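Local coordinates for protein MgGH51 (Meripilus giganteus, PDB 6ZPV) that probably hydrolyses terminal alpha-L-arabinofuranoside linkages in plant polysaccharides, as a fungal glycoside hydrolase of family GH51, at residues Q39-Q44 / F192-L197; A56-S61 / G95-G100; Q135-R140 / S173-V178. All coordinates share one frame; numbering follows the deposited sequence.

In the fold
All three contacts are in or against a beta-sandwich of two five-stranded antiparallel sheets; their centres lie about 22 to 29 Å from the centre of the chain. Contact 2 (56-61 with 95-100) and contact 3 (135-140 with 173-178) follow each other in sequence, and both are nested inside the long loop that contact 1 (39-44 with 192-197) closes. Contacts 2 and 3 share one sheet, in which strands 93-98 and 174-181 are neighbours, and their centres are about 8 Å apart. Contact 1, centred about 12 Å and 17 Å from contacts 2 and 3, packs the chain entering the sandwich against strand 189-198 of the other sheet, while contacts 2 and 3 join strands within theirs.

Contact 1: Q39-Q44 / F192-L197; sequences QNRAFQ and FAMFSL
R41 meets strand 192-197 with both its backbone and its side chain. Its carbonyl O accepts a hydrogen bond from F195 N (3.0 Å), the donor standing 35° above the carbonyl plane. The side chain runs extended from CG to NE beside M194, whose bent chain brings its methyl over one face of the guanidinium, with CE 3.7 Å from R41 NE. The charge itself is answered by E36, which forms a salt bridge with R41 NH1 and also accepts from S196 OG. A42 follows with its methyl against M194, CB lying 4.1 Å from SD. Its carbonyl reaches the strand through a water, which donates to A42 O (2.8 Å) and accepts from M194 N. At F43, CG is anti to the carbonyl carbon (chi1 -50°), and the ring extends to F195, where the two CE2 atoms, F43 CE2 and F195 CE2, are 3.9 Å apart. Each ring meets the other at its edge, while W57 of contact 2 packs against both. One direct and one water-mediated backbone link thus hold the loop to the strand across a buried, largely hydrocarbon interface, in which F195 O, beside the aliphatic part of R41, finds no hydrogen-bond partner.

Contact 2: A56-S61 / G95-G100; sequences AWHPIS and GFTNEG
H58 NE2 donates to E99 OE2 at 2.7 Å, a nearly straight bond (161°) that uses the anti lone pair of the carboxylate and lies close to the imidazole plane. Ring and carboxylate are almost coplanar, 18° apart, and the extended chain of E99 carries its acid across to the histidine. A sulfate ion, probably from the crystallisation liquor, also lies beside H58. The backbones of H58 and T97 exchange two hydrogen bonds, the shorter from T97 N to H58 O (2.8 Å). I60 N donates to G95 O, and E99 N to A56 O. Strands 57-60 and 93-98 are thus antiparallel neighbours at one margin of a five-stranded sheet of the sandwich, with H58 and T97 a hydrogen-bonded pair and W57 and N98 a non-hydrogen-bonded one. At the end of strand 93-98, N98 OD1 accepts from G100 N in an Asx turn. A water links P59 O to T97 OG1. On the face of W57 and N98, the asparagine stands its amide nearly upright on the indole, planes 83° apart, with ND2 over the ring, 3.2 Å from W57 CE2; N98 CB makes a CH-pi contact with the six-membered ring. That amide also donates to Q39 O, and W57 NE1 to N40 O. F96 CD1 packs 3.7 Å from W57 CZ3. On the face of H58 and T97, I60 CD1 meets T97 CG2 at 3.7 Å.

Contact 3: Q135-R140 / S173-V178; sequences QTNAGR and SNSFFV
N137 and S175 are brought together by matching first torsions, each with its polar branch anti to the carbonyl carbon and beside its own backbone N (chi1 -77° for N137, -68° for S175). S175 OG then donates to N137 OD1 at 2.7 Å, approaching 31° out of the plane of the amide carbonyl. The other end of the same amide is engaged by a water, which accepts from N137 ND2 and donates to N174 O, so both ends of the group are held. The backbone of N137 joins in as well, N137 N donating to S173 O at 2.9 Å. Replacing S175 by an alanine would probably leave N137 OD1 without its hydroxyl donor and the amide freer to turn. Next to this pair, Q135 and S175 form a hydrogen-bonded antiparallel pair, with Q135 N to S175 O at 2.9 Å and S175 N to Q135 O at 2.8 Å. T136 and N174 follow as a non-hydrogen-bonded pair, after which the chain reverses in a type I turn from T136 to G139, closed by G139 N to T136 O. T136 OG1 accepts from R140 N, and T136 N donates to R140 O, across the hairpin that leads from strand 127-136 to strand 141-150. Q135 passes obliquely beside F177, with its OE1 3.7 Å from F177 CD2. R93 serves both, donating to Q135 OE1 and making a cation-pi contact with the F177 ring. Strand 174-181 lies between 127-136 and 93-98 in the five-stranded sheet: T97 packs against Q135, S175 and F177, while L142 and V141 of strand 141-150 touch N174 and F177 respectively.

Contact 1: Q39-Q44 / F192-L197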
ATOM      1  N   GLN A  39     -12.749  -7.357  11.100  1.00 11.28           N
ATOM      2  CA  GLN A  39     -13.349  -6.320  10.249  1.00 11.29           C
ATOM      3  C   GLN A  39     -14.375  -5.554  11.099  1.00 11.32           C
ATOM      4  O   GLN A  39     -15.075  -6.135  11.904  1.00 11.85           O
ATOM      5  CB  GLN A  39     -13.919  -6.916   8.979  1.00 11.68           C
ATOM      6  CG  GLN A  39     -14.568  -5.912   8.081  1.00 13.12           C
ATOM      7  CD  GLN A  39     -14.982  -6.429   6.726  1.00 14.66           C
ATOM      8  OE1 GLN A  39     -15.077  -7.700   6.473  1.00 16.68           O
ATOM      9  NE2 GLN A  39     -15.311  -5.543   5.858  1.00 15.31           N
ATOM     10  N   ASN A  40     -14.460  -4.246  10.904  1.00 11.49           N
ATOM     11  CA  ASN A  40     -15.427  -3.435  11.655  1.00 11.71           C
ATOM     12  C   ASN A  40     -15.194  -3.630  13.172  1.00 11.39           C
ATOM     13  O   ASN A  40     -16.152  -3.847  13.954  1.00 11.37           O
ATOM     14  CB  ASN A  40     -16.870  -3.747  11.215  1.00 12.55           C
ATOM     15  CG  ASN A  40     -17.930  -2.862  11.836  1.00 11.70           C
ATOM     16  OD1 ASN A  40     -17.644  -1.700  12.218  1.00 12.10           O
ATOM     17  ND2 ASN A  40     -19.176  -3.365  11.871  1.00 12.73           N
ATOM     18  N   ARG A  41     -13.935  -3.561  13.575  1.00 10.77           N
ATOM     19  CA  ARG A  41     -13.516  -3.971  14.920  1.00 11.05           C
ATOM     20  C   ARG A  41     -14.053  -3.092  16.039  1.00 11.05           C
ATOM     21  O   ARG A  41     -14.147  -3.532  17.183  1.00 11.53           O
ATOM     22  CB  ARG A  41     -12.007  -4.048  15.009  1.00 11.14           C
ATOM     23  CG  ARG A  41     -11.274  -2.708  14.999  1.00 11.33           C
ATOM     24  CD  ARG A  41      -9.765  -2.874  15.067  1.00 10.66           C
ATOM     25  NE  ARG A  41      -9.091  -1.616  15.026  1.00 10.93           N
ATOM     26  CZ  ARG A  41      -7.786  -1.448  14.895  1.00 10.95           C
ATOM     27  NH1 ARG A  41      -6.965  -2.494  14.884  1.00 11.20           N
ATOM     28  NH2 ARG A  41      -7.255  -0.232  14.797  1.00 11.14           N
ATOM     29  N   ALA A  42     -14.339  -1.830  15.716  1.00 10.97           N
ATOM     30  CA  ALA A  42     -14.730  -0.850  16.746  1.00 11.31           C
ATOM     31  C   ALA A  42     -15.927  -0.035  16.292  1.00 11.34           C
ATOM     32  O   ALA A  42     -16.219   1.018  16.876  1.00 11.16           O
ATOM     33  CB  ALA A  42     -13.554   0.036  17.092  1.00 11.01           C
ATOM     34  N   PHE A  43     -16.687  -0.530  15.315  1.00 11.08           N
ATOM     35  CA  PHE A  43     -17.958   0.083  14.903  1.00 11.02           C
ATOM     36  C   PHE A  43     -17.711   1.542  14.500  1.00 11.62           C
ATOM     37  O   PHE A  43     -18.581   2.408  14.687  1.00 11.68           O
ATOM     38  CB  PHE A  43     -19.017  -0.057  16.004  1.00 12.30           C
ATOM     39  CG  PHE A  43     -19.093  -1.501  16.476  1.00 12.56           C
ATOM     40  CD1 PHE A  43     -19.672  -2.486  15.719  1.00 13.50           C
ATOM     41  CD2 PHE A  43     -18.428  -1.886  17.626  1.00 12.29           C
ATOM     42  CE1 PHE A  43     -19.577  -3.823  16.087  1.00 14.54           C
ATOM     43  CE2 PHE A  43     -18.329  -3.206  17.984  1.00 14.52           C
ATOM     44  CZ  PHE A  43     -18.886  -4.163  17.226  1.00 15.24           C
ATOM     45  N   GLN A  44     -16.566   1.822  13.883  1.00 10.97           N
ATOM     46  CA  GLN A  44     -16.285   3.212  13.549  1.00 10.72           C
ATOM     47  C   GLN A  44     -17.097   3.646  12.323  1.00 11.74           C
ATOM     48  O   GLN A  44     -17.210   2.935  11.314  1.00 11.69           O
ATOM     49  CB  GLN A  44     -14.805   3.369  13.172  1.00 10.71           C
ATOM     50  CG  GLN A  44     -13.899   3.315  14.399  1.00 10.82           C
ATOM     51  CD  GLN A  44     -12.453   2.985  14.017  1.00 10.51           C
ATOM     52  OE1 GLN A  44     -12.178   1.857  13.552  1.00 11.32           O
ATOM     53  NE2 GLN A  44     -11.517   3.941  14.159  1.00 10.89           N
ATOM     54  N   PHE A 192     -19.792  -4.011  24.592  1.00 11.61           N
ATOM     55  CA  PHE A 192     -18.411  -4.236  24.146  1.00 11.74           C
ATOM     56  C   PHE A 192     -17.960  -3.128  23.222  1.00 11.46           C
ATOM     57  O   PHE A 192     -18.807  -2.555  22.491  1.00 12.26           O
ATOM     58  CB  PHE A 192     -18.295  -5.576  23.398  1.00 11.77           C
ATOM     59  CG  PHE A 192     -18.497  -6.825  24.213  1.00 11.94           C
ATOM     60  CD1 PHE A 192     -17.424  -7.414  24.822  1.00 12.26           C
ATOM     61  CD2 PHE A 192     -19.769  -7.432  24.321  1.00 12.45           C
ATOM     62  CE1 PHE A 192     -17.597  -8.585  25.550  1.00 13.28           C
ATOM     63  CE2 PHE A 192     -19.901  -8.600  25.038  1.00 13.13           C
ATOM     64  CZ  PHE A 192     -18.827  -9.176  25.647  1.00 13.03           C
ATOM     65  N   ALA A 193     -16.670  -2.890  23.175  1.00 11.85           N
ATOM     66  CA  ALA A 193     -16.117  -1.894  22.258  1.00 11.07           C
ATOM     67  C   ALA A 193     -14.681  -2.268  21.939  1.00 11.20           C
ATOM     68  O   ALA A 193     -14.038  -2.999  22.698  1.00 11.79           O
ATOM     69  CB  ALA A 193     -16.195  -0.484  22.850  1.00 12.22           C
ATOM     70  N   MET A 194     -14.171  -1.670  20.854  1.00 11.26           N
ATOM     71  CA  MET A 194     -12.722  -1.703  20.559  1.00 11.49           C
ATOM     72  C   MET A 194     -12.166  -3.126  20.669  1.00 10.84           C
ATOM     73  O   MET A 194     -11.250  -3.416  21.442  1.00 11.60           O
ATOM     74  CB  MET A 194     -11.964  -0.712  21.457  1.00 12.32           C
ATOM     75  CG  MET A 194     -10.539  -0.420  21.115  1.00 12.82           C
ATOM     76  SD  MET A 194     -10.223   0.141  19.414  0.91 12.20           S
ATOM     77  CE  MET A 194      -9.516  -1.346  18.681  1.00 13.78           C
ATOM     78  N   PHE A 195     -12.654  -3.990  19.793  1.00 11.62           N
ATOM     79  CA  PHE A 195     -12.092  -5.348  19.653  1.00 11.36           C
ATOM     80  C   PHE A 195     -10.835  -5.325  18.819  1.00 11.00           C
ATOM     81  O   PHE A 195     -10.672  -4.476  17.940  1.00 11.35           O
ATOM     82  CB  PHE A 195     -13.107  -6.234  18.935  1.00 11.44           C
ATOM     83  CG  PHE A 195     -14.400  -6.506  19.663  1.00 10.80           C
ATOM     84  CD1 PHE A 195     -14.512  -7.624  20.494  1.00 11.74           C
ATOM     85  CD2 PHE A 195     -15.526  -5.729  19.490  1.00 12.05           C
ATOM     86  CE1 PHE A 195     -15.714  -7.974  21.112  1.00 11.91           C
ATOM     87  CE2 PHE A 195     -16.732  -6.068  20.119  1.00 12.78           C
ATOM     88  CZ  PHE A 195     -16.824  -7.173  20.924  1.00 12.36           C
ATOM     89  N   SER A 196      -9.994  -6.340  19.007  1.00 11.50           N
ATOM     90  CA  SER A 196      -8.817  -6.483  18.149  1.00 11.76           C
ATOM     91  C   SER A 196      -8.298  -7.923  18.168  1.00 11.17           C
ATOM     92  O   SER A 196      -8.291  -8.556  19.240  1.00 11.90           O
ATOM     93  CB  SER A 196      -7.710  -5.537  18.603  1.00 11.99           C
ATOM     94  OG  SER A 196      -6.531  -5.645  17.800  1.00 12.03           O
ATOM     95  N   LEU A 197      -7.827  -8.412  17.033  1.00 10.93           N
ATOM     96  CA  LEU A 197      -7.118  -9.668  16.959  1.00 11.16           C
ATOM     97  C   LEU A 197      -5.944  -9.524  16.005  1.00 10.98           C
ATOM     98  O   LEU A 197      -6.157  -9.228  14.821  1.00 11.56           O
ATOM     99  CB  LEU A 197      -8.033 -10.818  16.497  1.00 12.07           C
ATOM    100  CG  LEU A 197      -7.374 -12.192  16.474  1.00 12.45           C
ATOM    101  CD1 LEU A 197      -7.116 -12.736  17.854  1.00 13.30           C
ATOM    102  CD2 LEU A 197      -8.186 -13.196  15.674  1.00 13.12           C
TER
HETATM  103  O   HOH W   1     -16.123   0.403  19.648  1.00 12.31           O

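Contact 2: A56-S61 / G95-G100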
ATOM      1  N   ALA A  56     -19.854  -7.846   9.382  1.00 13.08           N
ATOM      2  CA  ALA A  56     -18.815  -8.800   9.792  1.00 12.79           C
ATOM      3  C   ALA A  56     -19.124  -9.550  11.092  1.00 12.02           C
ATOM      4  O   ALA A  56     -18.389 -10.510  11.390  1.00 12.37           O
ATOM      5  CB  ALA A  56     -17.435  -8.228   9.787  1.00 13.23           C
ATOM      6  N   TRP A  57     -20.133  -9.102  11.866  1.00 12.30           N
ATOM      7  CA  TRP A  57     -20.464  -9.676  13.178  1.00 12.43           C
ATOM      8  C   TRP A  57     -21.698 -10.551  13.080  1.00 12.79           C
ATOM      9  O   TRP A  57     -22.680 -10.170  12.413  1.00 13.78           O
ATOM     10  CB  TRP A  57     -20.668  -8.581  14.221  1.00 12.68           C
ATOM     11  CG  TRP A  57     -19.479  -7.751  14.484  1.00 12.11           C
ATOM     12  CD1 TRP A  57     -19.110  -6.566  13.923  1.00 12.44           C
ATOM     13  CD2 TRP A  57     -18.433  -8.053  15.399  1.00 12.08           C
ATOM     14  NE1 TRP A  57     -17.936  -6.114  14.438  1.00 12.22           N
ATOM     15  CE2 TRP A  57     -17.473  -7.005  15.368  1.00 12.01           C
ATOM     16  CE3 TRP A  57     -18.192  -9.138  16.270  1.00 12.43           C
ATOM     17  CZ2 TRP A  57     -16.335  -6.986  16.192  1.00 11.69           C
ATOM     18  CZ3 TRP A  57     -17.045  -9.132  17.058  1.00 12.92           C
ATOM     19  CH2 TRP A  57     -16.144  -8.073  17.005  1.00 12.74           C
ATOM     20  N   HIS A  58     -21.742 -11.662  13.800  1.00 12.81           N
ATOM     21  CA  HIS A  58     -22.850 -12.607  13.728  1.00 12.83           C
ATOM     22  C   HIS A  58     -23.110 -13.210  15.086  1.00 13.24           C
ATOM     23  O   HIS A  58     -22.162 -13.507  15.825  1.00 13.27           O
ATOM     24  CB  HIS A  58     -22.477 -13.743  12.735  1.00 13.87           C
ATOM     25  CG  HIS A  58     -22.078 -13.254  11.393  1.00 14.63           C
ATOM     26  ND1 HIS A  58     -22.997 -12.865  10.445  1.00 15.85           N
ATOM     27  CD2 HIS A  58     -20.836 -13.003  10.899  1.00 14.09           C
ATOM     28  CE1 HIS A  58     -22.318 -12.402   9.383  1.00 16.38           C
ATOM     29  NE2 HIS A  58     -20.999 -12.489   9.634  1.00 15.21           N
ATOM     30  N   PRO A  59     -24.372 -13.519  15.438  1.00 13.53           N
ATOM     31  CA  PRO A  59     -24.624 -14.176  16.722  1.00 13.54           C
ATOM     32  C   PRO A  59     -24.177 -15.619  16.717  1.00 13.77           C
ATOM     33  O   PRO A  59     -24.167 -16.284  15.695  1.00 15.18           O
ATOM     34  CB  PRO A  59     -26.148 -14.074  16.841  1.00 15.63           C
ATOM     35  CG  PRO A  59     -26.633 -14.019  15.411  1.00 20.00           C
ATOM     36  CD  PRO A  59     -25.586 -13.243  14.651  1.00 14.99           C
ATOM     37  N   ILE A  60     -23.855 -16.078  17.908  1.00 13.53           N
ATOM     38  CA  ILE A  60     -23.752 -17.511  18.239  1.00 14.11           C
ATOM     39  C   ILE A  60     -25.016 -17.836  19.027  1.00 13.66           C
ATOM     40  O   ILE A  60     -25.319 -17.144  20.022  1.00 14.84           O
ATOM     41  CB  ILE A  60     -22.467 -17.860  19.006  1.00 13.60           C
ATOM     42  CG1 ILE A  60     -21.245 -17.684  18.121  1.00 14.69           C
ATOM     43  CG2 ILE A  60     -22.562 -19.267  19.568  1.00 14.94           C
ATOM     44  CD1 ILE A  60     -19.934 -17.782  18.859  1.00 14.25           C
ATOM     45  N   SER A  61     -25.693 -18.895  18.649  1.00 14.23           N
ATOM     46  CA  SER A  61     -26.883 -19.365  19.359  1.00 14.49           C
ATOM     47  C   SER A  61     -27.905 -18.241  19.377  1.00 14.96           C
ATOM     48  O   SER A  61     -28.099 -17.535  18.340  1.00 16.69           O
ATOM     49  CB  SER A  61     -26.517 -19.968  20.689  1.00 16.07           C
ATOM     50  OG  SER A  61     -27.650 -20.541  21.319  1.00 16.84           O
ATOM     51  N   GLY A  95     -22.900 -15.989  22.302  1.00 13.11           N
ATOM     52  CA  GLY A  95     -21.936 -14.957  22.022  1.00 13.10           C
ATOM     53  C   GLY A  95     -22.028 -14.522  20.607  1.00 12.48           C
ATOM     54  O   GLY A  95     -23.135 -14.358  20.084  1.00 13.04           O
ATOM     55  N   PHE A  96     -20.863 -14.286  19.982  1.00 12.27           N
ATOM     56  CA  PHE A  96     -20.868 -13.715  18.626  1.00 12.24           C
ATOM     57  C   PHE A  96     -19.512 -14.023  17.970  1.00 12.03           C
ATOM     58  O   PHE A  96     -18.524 -14.295  18.643  1.00 12.09           O
ATOM     59  CB  PHE A  96     -21.184 -12.218  18.669  1.00 12.64           C
ATOM     60  CG  PHE A  96     -20.409 -11.474  19.712  1.00 12.67           C
ATOM     61  CD1 PHE A  96     -19.159 -10.923  19.451  1.00 12.85           C
ATOM     62  CD2 PHE A  96     -20.958 -11.260  20.989  1.00 12.92           C
ATOM     63  CE1 PHE A  96     -18.480 -10.252  20.434  1.00 12.61           C
ATOM     64  CE2 PHE A  96     -20.253 -10.604  21.969  1.00 12.76           C
ATOM     65  CZ  PHE A  96     -19.015 -10.096  21.683  1.00 12.66           C
ATOM     66  N   THR A  97     -19.516 -13.955  16.648  1.00 12.37           N
ATOM     67  CA  THR A  97     -18.346 -14.120  15.794  1.00 12.21           C
ATOM     68  C   THR A  97     -18.061 -12.859  14.976  1.00 12.06           C
ATOM     69  O   THR A  97     -18.976 -12.087  14.695  1.00 12.19           O
ATOM     70  CB  THR A  97     -18.452 -15.349  14.883  1.00 12.65           C
ATOM     71  OG1 THR A  97     -19.570 -15.169  14.018  1.00 13.61           O
ATOM     72  CG2 THR A  97     -18.552 -16.648  15.635  1.00 13.73           C
ATOM     73  N   ASN A  98     -16.800 -12.769  14.575  1.00 12.01           N
ATOM     74  CA  ASN A  98     -16.375 -11.823  13.535  1.00 12.01           C
ATOM     75  C   ASN A  98     -15.760 -12.667  12.412  1.00 11.96           C
ATOM     76  O   ASN A  98     -14.829 -13.456  12.686  1.00 12.67           O
ATOM     77  CB  ASN A  98     -15.343 -10.808  14.059  1.00 12.06           C
ATOM     78  CG  ASN A  98     -15.035  -9.699  13.071  1.00 12.15           C
ATOM     79  OD1 ASN A  98     -14.277  -9.935  12.108  1.00 12.06           O
ATOM     80  ND2 ASN A  98     -15.586  -8.524  13.315  1.00 13.22           N
ATOM     81  N   GLU A  99     -16.233 -12.480  11.185  1.00 12.48           N
ATOM     82  CA  GLU A  99     -15.807 -13.298  10.046  1.00 12.90           C
ATOM     83  C   GLU A  99     -14.480 -12.819   9.471  1.00 12.66           C
ATOM     84  O   GLU A  99     -14.023 -13.405   8.459  1.00 12.71           O
ATOM     85  CB  GLU A  99     -16.902 -13.279   8.970  1.00 13.44           C
ATOM     86  CG  GLU A  99     -17.080 -11.924   8.290  1.00 13.93           C
ATOM     87  CD  GLU A  99     -18.174 -11.879   7.252  1.00 15.61           C
ATOM     88  OE1 GLU A  99     -17.835 -11.788   6.051  1.00 19.92           O
ATOM     89  OE2 GLU A  99     -19.365 -12.004   7.584  1.00 19.48           O
ATOM     90  N   GLY A 100     -13.875 -11.763   9.997  1.00 12.07           N
ATOM     91  CA  GLY A 100     -12.634 -11.236   9.441  1.00 11.71           C
ATOM     92  C   GLY A 100     -12.910 -10.482   8.151  1.00 11.28           C
ATOM     93  O   GLY A 100     -14.050 -10.088   7.834  1.00 12.19           O
TER
HETATM   94  O   HOH W   2     -21.753 -16.955  14.383  1.00 19.00           O

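Contact 3: Q135-R140 / S173-V178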
ATOM      1  N   GLN A 135     -12.622 -20.227  15.668  1.00 13.51           N
ATOM      2  CA  GLN A 135     -13.392 -21.420  15.309  1.00 14.29           C
ATOM      3  C   GLN A 135     -13.432 -21.522  13.795  1.00 14.46           C
ATOM      4  O   GLN A 135     -13.406 -20.524  13.090  1.00 14.36           O
ATOM      5  CB  GLN A 135     -14.780 -21.374  15.956  1.00 14.61           C
ATOM      6  CG  GLN A 135     -15.657 -20.240  15.441  1.00 14.52           C
ATOM      7  CD  GLN A 135     -17.056 -20.326  15.984  1.00 15.23           C
ATOM      8  OE1 GLN A 135     -17.261 -20.402  17.174  1.00 18.91           O
ATOM      9  NE2 GLN A 135     -18.043 -20.299  15.080  1.00 17.01           N
ATOM     10  N   THR A 136     -13.606 -22.770  13.327  1.00 16.32           N
ATOM     11  CA  THR A 136     -14.070 -22.914  11.957  1.00 17.52           C
ATOM     12  C   THR A 136     -15.444 -22.265  11.765  1.00 16.05           C
ATOM     13  O   THR A 136     -16.208 -22.171  12.775  1.00 18.05           O
ATOM     14  CB  THR A 136     -14.099 -24.361  11.493  1.00 19.22           C
ATOM     15  OG1 THR A 136     -15.149 -25.026  12.218  1.00 22.14           O
ATOM     16  CG2 THR A 136     -12.763 -25.056  11.716  1.00 19.65           C
ATOM     17  N   ASN A 137     -15.802 -21.880  10.528  1.00 17.47           N
ATOM     18  CA  ASN A 137     -17.125 -21.266  10.329  1.00 18.19           C
ATOM     19  C   ASN A 137     -18.215 -22.332  10.597  1.00 20.43           C
ATOM     20  O   ASN A 137     -19.324 -21.902  10.834  1.00 28.60           O
ATOM     21  CB  ASN A 137     -17.242 -20.553   8.985  1.00 18.39           C
ATOM     22  CG  ASN A 137     -16.523 -19.226   9.041  1.00 17.38           C
ATOM     23  OD1 ASN A 137     -16.034 -18.809  10.096  1.00 18.46           O
ATOM     24  ND2 ASN A 137     -16.397 -18.570   7.928  1.00 20.78           N
ATOM     25  N   ALA A 138     -17.930 -23.638  10.570  1.00 23.31           N
ATOM     26  CA  ALA A 138     -18.927 -24.687  10.956  1.00 32.83           C
ATOM     27  C   ALA A 138     -19.176 -24.771  12.474  1.00 35.55           C
ATOM     28  O   ALA A 138     -20.058 -25.459  12.895  1.00 38.15           O
ATOM     29  CB  ALA A 138     -18.489 -26.029  10.383  1.00 33.98           C
ATOM     30  N   GLY A 139     -18.311 -24.125  13.266  1.00 21.30           N
ATOM     31  CA  GLY A 139     -18.443 -23.963  14.717  1.00 19.24           C
ATOM     32  C   GLY A 139     -17.491 -24.796  15.559  1.00 19.69           C
ATOM     33  O   GLY A 139     -17.759 -24.959  16.759  1.00 23.17           O
ATOM     34  N   ARG A 140     -16.406 -25.304  15.000  1.00 20.36           N
ATOM     35  CA  ARG A 140     -15.507 -26.103  15.862  0.60 20.38           C
ATOM     36  C   ARG A 140     -14.301 -25.272  16.273  1.00 17.70           C
ATOM     37  O   ARG A 140     -13.646 -24.552  15.470  1.00 17.65           O
ATOM     38  CB  ARG A 140     -15.004 -27.410  15.241  0.60 25.47           C
ATOM     39  CG  ARG A 140     -16.023 -28.525  15.089  0.60 22.62           C
ATOM     40  CD  ARG A 140     -16.365 -29.277  16.424  0.60 23.70           C
ATOM     41  NE  ARG A 140     -17.318 -30.314  16.058  0.60 24.05           N
ATOM     42  CZ  ARG A 140     -16.993 -31.465  15.441  0.60 22.65           C
ATOM     43  NH1 ARG A 140     -17.959 -32.228  14.977  0.60 25.14           N
ATOM     44  NH2 ARG A 140     -15.751 -31.954  15.410  0.60 24.51           N
ATOM     45  N   SER A 173     -11.748 -20.270   6.141  1.00 15.79           N
ATOM     46  CA  SER A 173     -13.166 -20.078   6.496  0.50 16.54           C
ATOM     47  C   SER A 173     -13.333 -20.272   8.008  1.00 14.86           C
ATOM     48  O   SER A 173     -13.969 -21.237   8.437  1.00 17.15           O
ATOM     49  CB  SER A 173     -14.032 -20.982   5.647  0.50 16.95           C
ATOM     50  OG  SER A 173     -13.987 -20.606   4.262  0.50 18.02           O
ATOM     51  N   ASN A 174     -12.742 -19.358   8.762  1.00 14.68           N
ATOM     52  CA  ASN A 174     -12.703 -19.352  10.229  1.00 14.26           C
ATOM     53  C   ASN A 174     -13.113 -17.954  10.736  1.00 13.01           C
ATOM     54  O   ASN A 174     -12.980 -16.977   9.998  1.00 14.13           O
ATOM     55  CB  ASN A 174     -11.297 -19.671  10.724  1.00 13.80           C
ATOM     56  CG  ASN A 174     -10.709 -20.847   9.992  1.00 14.69           C
ATOM     57  OD1 ASN A 174     -11.276 -21.957  10.108  1.00 15.62           O
ATOM     58  ND2 ASN A 174      -9.636 -20.645   9.221  1.00 14.72           N
ATOM     59  N   SER A 175     -13.539 -17.910  11.992  1.00 13.21           N
ATOM     60  CA  SER A 175     -13.988 -16.674  12.645  1.00 13.09           C
ATOM     61  C   SER A 175     -13.407 -16.548  14.055  1.00 12.47           C
ATOM     62  O   SER A 175     -13.120 -17.564  14.726  1.00 13.24           O
ATOM     63  CB  SER A 175     -15.475 -16.622  12.714  1.00 13.38           C
ATOM     64  OG  SER A 175     -16.078 -16.476  11.444  1.00 14.54           O
ATOM     65  N   PHE A 176     -13.227 -15.304  14.469  1.00 12.33           N
ATOM     66  CA  PHE A 176     -13.003 -14.979  15.872  1.00 11.46           C
ATOM     67  C   PHE A 176     -14.326 -15.106  16.625  1.00 12.30           C
ATOM     68  O   PHE A 176     -15.385 -14.796  16.054  1.00 12.73           O
ATOM     69  CB  PHE A 176     -12.500 -13.556  15.954  1.00 12.17           C
ATOM     70  CG  PHE A 176     -12.323 -12.995  17.342  1.00 12.31           C
ATOM     71  CD1 PHE A 176     -11.300 -13.475  18.166  1.00 13.04           C
ATOM     72  CD2 PHE A 176     -13.132 -11.991  17.821  1.00 12.44           C
ATOM     73  CE1 PHE A 176     -11.104 -12.995  19.444  1.00 13.34           C
ATOM     74  CE2 PHE A 176     -12.900 -11.458  19.111  1.00 12.99           C
ATOM     75  CZ  PHE A 176     -11.924 -11.968  19.915  1.00 14.94           C
ATOM     76  N   PHE A 177     -14.288 -15.528  17.881  1.00 12.03           N
ATOM     77  CA  PHE A 177     -15.509 -15.613  18.689  1.00 11.96           C
ATOM     78  C   PHE A 177     -15.254 -15.081  20.095  1.00 11.59           C
ATOM     79  O   PHE A 177     -14.118 -15.111  20.628  1.00 12.30           O
ATOM     80  CB  PHE A 177     -16.055 -17.044  18.771  1.00 12.61           C
ATOM     81  CG  PHE A 177     -15.278 -18.040  19.585  1.00 12.41           C
ATOM     82  CD1 PHE A 177     -15.411 -18.096  20.962  1.00 12.87           C
ATOM     83  CD2 PHE A 177     -14.425 -18.936  18.965  1.00 13.66           C
ATOM     84  CE1 PHE A 177     -14.698 -19.056  21.680  1.00 14.32           C
ATOM     85  CE2 PHE A 177     -13.746 -19.897  19.687  1.00 14.62           C
ATOM     86  CZ  PHE A 177     -13.895 -19.963  21.088  1.00 14.34           C
ATOM     87  N   VAL A 178     -16.360 -14.656  20.701  1.00 12.13           N
ATOM     88  CA  VAL A 178     -16.486 -14.311  22.125  1.00 11.98           C
ATOM     89  C   VAL A 178     -17.720 -15.028  22.633  1.00 12.36           C
ATOM     90  O   VAL A 178     -18.796 -14.877  22.021  1.00 13.21           O
ATOM     91  CB  VAL A 178     -16.609 -12.799  22.333  1.00 12.09           C
ATOM     92  CG1 VAL A 178     -16.798 -12.459  23.794  1.00 14.39           C
ATOM     93  CG2 VAL A 178     -15.425 -12.068  21.738  1.00 13.64           C
TER
HETATM   94  O   HOH W   3     -14.682 -16.053   8.016  1.00 14.90           O